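Local coordinates for aminopeptidase N family protein (PDB 4FGM) that probably acts as a zinc-dependent aminopeptidase of the M61 family, removing residues from the N-terminal end of peptides, at residues Ala358-Tyr363 with Ile373-Tyr377. Residues are numbered along the deposited sequence; the frame is centred on the assembly and turned at random.
Sequences AWTKFY and IVSYY. With MAE (maleic acid), chain B.
The F362 ring takes Y376 over one face: Y376 CE2 stands 3.7 Å from F362 CG, offset toward the rim, with the two planes tilted by 41°. Y377 approaches F362 obliquely, its CD2 3.6 Å from F362 CZ; seen from Y377, that carbon lies at the ring edge, near the plane. V374 O is near the plane of the F362 ring, at its edge, while I373 CD1 and S375 OG approach obliquely. In this aromatic cluster, CG of F362 anti to the backbone N (chi1 -164°) brings the ring against Y376 and Y377. The hydroxyl oxygen of Y376 touches both A358 CB and the Y363 ring, with Y376 OH 3.5 Å from Y363 CE1. Further out, I373 CD1 rests on K361 O at 3.6 Å.

No direct hydrogen bond crosses the contact; one water joins the three tyrosine hydroxyls instead. It lies 2.6 Å from Y376 OH, in the plane of that ring, bonds to Y363 OH, and donates to Y377 OH. Y377 OH in turn donates to maleic acid O1 over 2.6 Å, with O1 at the edge of the tyrosine ring and in its plane. The water network thus ties Y363 and Y376 to the ligand-binding hydroxyl, and F362 packs beside the Y377 ring that carries it.

Y363 and Y377 line the maleic acid pocket, next to the zinc held by H273, H277 and E307 in an HExxH-type site; Y377 also touches E307. L303 of helix 303-306 packs against A358 and Y376, and V351 and S354 of helix 351-356 also touch Y376. S375 OG caps the turn into helix 378-394, accepting from A378 N and, weakly, from Y377 N. Segment 373-377 thus links helix 369-372 to helix 378-394, packed against helix 358-362.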
loop_
_atom_site.group_PDB
_atom_site.type_symbol
_atom_site.label_atom_id
_atom_site.label_comp_id
_atom_site.label_asym_id
_atom_site.label_seq_id
_atom_site.Cartn_x
_atom_site.Cartn_y
_atom_site.Cartn_z
ATOM N N ALA A 358 -9.087 -10.768 -0.435
ATOM C CA ALA A 358 -8.643 -9.393 -0.638
ATOM C C ALA A 358 -9.355 -8.780 -1.839
ATOM O O ALA A 358 -9.756 -7.612 -1.803
ATOM C CB ALA A 358 -7.139 -9.345 -0.838
ATOM N N TRP A 359 -9.530 -9.589 -2.882
ATOM C CA TRP A 359 -10.168 -9.170 -4.128
ATOM C C TRP A 359 -11.567 -8.585 -3.995
ATOM O O TRP A 359 -11.986 -7.776 -4.819
ATOM C CB TRP A 359 -10.229 -10.348 -5.102
ATOM C CG TRP A 359 -8.922 -11.027 -5.272
ATOM C CD1 TRP A 359 -8.423 -12.047 -4.511
ATOM C CD2 TRP A 359 -7.900 -10.688 -6.214
ATOM N NE1 TRP A 359 -7.151 -12.363 -4.920
ATOM C CE2 TRP A 359 -6.804 -11.546 -5.962
ATOM C CE3 TRP A 359 -7.804 -9.742 -7.247
ATOM C CZ2 TRP A 359 -5.614 -11.483 -6.709
ATOM C CZ3 TRP A 359 -6.621 -9.680 -7.991
ATOM C CH2 TRP A 359 -5.542 -10.551 -7.715
ATOM N N THR A 360 -12.292 -8.997 -2.965
ATOM C CA THR A 360 -13.646 -8.509 -2.760
ATOM C C THR A 360 -13.842 -7.843 -1.402
ATOM O O THR A 360 -14.072 -6.633 -1.312
ATOM C CB THR A 360 -14.654 -9.658 -2.887
ATOM O OG1 THR A 360 -14.268 -10.722 -2.007
ATOM C CG2 THR A 360 -14.694 -10.177 -4.316
ATOM N N LYS A 361 -13.747 -8.638 -0.346
ATOM C CA LYS A 361 -13.935 -8.132 1.005
ATOM C C LYS A 361 -13.064 -6.943 1.375
ATOM O O LYS A 361 -13.542 -5.990 1.981
ATOM C CB LYS A 361 -13.712 -9.252 2.014
ATOM C CG LYS A 361 -14.825 -10.270 2.024
ATOM C CD LYS A 361 -16.069 -9.729 2.696
ATOM C CE LYS A 361 -17.115 -10.828 2.846
ATOM N NZ LYS A 361 -18.290 -10.371 3.634
ATOM N N PHE A 362 -11.789 -6.983 1.012
ATOM C CA PHE A 362 -10.901 -5.886 1.368
ATOM C C PHE A 362 -10.836 -4.760 0.343
ATOM O O PHE A 362 -11.138 -3.620 0.668
ATOM C CB PHE A 362 -9.494 -6.422 1.651
ATOM C CG PHE A 362 -8.613 -5.446 2.375
ATOM C CD1 PHE A 362 -7.782 -4.577 1.671
ATOM C CD2 PHE A 362 -8.636 -5.374 3.767
ATOM C CE1 PHE A 362 -6.981 -3.649 2.345
ATOM C CE2 PHE A 362 -7.842 -4.448 4.454
ATOM C CZ PHE A 362 -7.013 -3.585 3.743
ATOM N N TYR A 363 -10.453 -5.070 -0.891
ATOM C CA TYR A 363 -10.343 -4.036 -1.923
ATOM C C TYR A 363 -11.662 -3.430 -2.396
ATOM O O TYR A 363 -11.671 -2.382 -3.025
ATOM C CB TYR A 363 -9.558 -4.559 -3.135
ATOM C CG TYR A 363 -8.060 -4.471 -2.951
ATOM C CD1 TYR A 363 -7.355 -5.476 -2.291
ATOM C CD2 TYR A 363 -7.351 -3.361 -3.413
ATOM C CE1 TYR A 363 -5.981 -5.374 -2.098
ATOM C CE2 TYR A 363 -5.985 -3.248 -3.225
ATOM C CZ TYR A 363 -5.299 -4.257 -2.568
ATOM O OH TYR A 363 -3.935 -4.145 -2.394
ATOM N N ILE A 373 -15.073 -7.034 8.545
ATOM C CA ILE A 373 -13.790 -7.568 8.100
ATOM C C ILE A 373 -12.670 -7.156 9.035
ATOM O O ILE A 373 -12.862 -6.345 9.939
ATOM C CB ILE A 373 -13.418 -7.098 6.664
ATOM C CG1 ILE A 373 -13.043 -5.621 6.673
ATOM C CG2 ILE A 373 -14.576 -7.345 5.705
ATOM C CD1 ILE A 373 -12.490 -5.133 5.346
ATOM N N VAL A 374 -11.496 -7.734 8.828
ATOM C CA VAL A 374 -10.342 -7.392 9.643
ATOM C C VAL A 374 -9.216 -7.050 8.670
ATOM O O VAL A 374 -9.202 -7.539 7.546
ATOM C CB VAL A 374 -9.937 -8.570 10.565
ATOM C CG1 VAL A 374 -9.373 -9.724 9.742
ATOM C CG2 VAL A 374 -8.934 -8.087 11.610
ATOM N N SER A 375 -8.290 -6.198 9.087
ATOM C CA SER A 375 -7.188 -5.798 8.220
ATOM C C SER A 375 -6.004 -6.747 8.347
ATOM O O SER A 375 -5.435 -6.898 9.434
ATOM C CB SER A 375 -6.741 -4.375 8.570
ATOM O OG SER A 375 -5.662 -3.948 7.756
ATOM N N TYR A 376 -5.633 -7.396 7.248
ATOM C CA TYR A 376 -4.490 -8.300 7.287
ATOM C C TYR A 376 -3.221 -7.465 7.381
ATOM O O TYR A 376 -2.138 -7.982 7.663
ATOM C CB TYR A 376 -4.466 -9.227 6.063
ATOM C CG TYR A 376 -4.598 -8.554 4.712
ATOM C CD1 TYR A 376 -3.504 -7.929 4.108
ATOM C CD2 TYR A 376 -5.815 -8.578 4.018
ATOM C CE1 TYR A 376 -3.615 -7.351 2.843
ATOM C CE2 TYR A 376 -5.939 -8.002 2.754
ATOM C CZ TYR A 376 -4.833 -7.392 2.172
ATOM O OH TYR A 376 -4.948 -6.828 0.924
ATOM N N TYR A 377 -3.370 -6.159 7.166
ATOM C CA TYR A 377 -2.255 -5.226 7.277
ATOM C C TYR A 377 -2.027 -4.963 8.758
ATOM O O TYR A 377 -0.961 -5.249 9.301
ATOM C CB TYR A 377 -2.589 -3.886 6.617
ATOM C CG TYR A 377 -2.405 -3.829 5.128
ATOM C CD1 TYR A 377 -1.149 -3.588 4.569
ATOM C CD2 TYR A 377 -3.490 -3.985 4.270
ATOM C CE1 TYR A 377 -0.981 -3.497 3.191
ATOM C CE2 TYR A 377 -3.333 -3.896 2.892
ATOM C CZ TYR A 377 -2.078 -3.649 2.364
ATOM O OH TYR A 377 -1.928 -3.524 1.010
HETATM C C1 MAE B . 0.974 -2.229 -0.507
HETATM O O1 MAE B . 0.385 -3.327 -0.211
HETATM O O2 MAE B . 2.220 -2.244 -0.630
HETATM C C2 MAE B . 0.132 -1.033 -0.730
HETATM C C3 MAE B . -0.687 -0.703 -1.726
HETATM C C4 MAE B . -0.978 -1.498 -2.914
HETATM O O3 MAE B . -0.470 -2.598 -3.204
HETATM O O4 MAE B . -1.851 -1.005 -3.658
HETATM O O HOH W 1 -2.839 -5.671 -0.182
#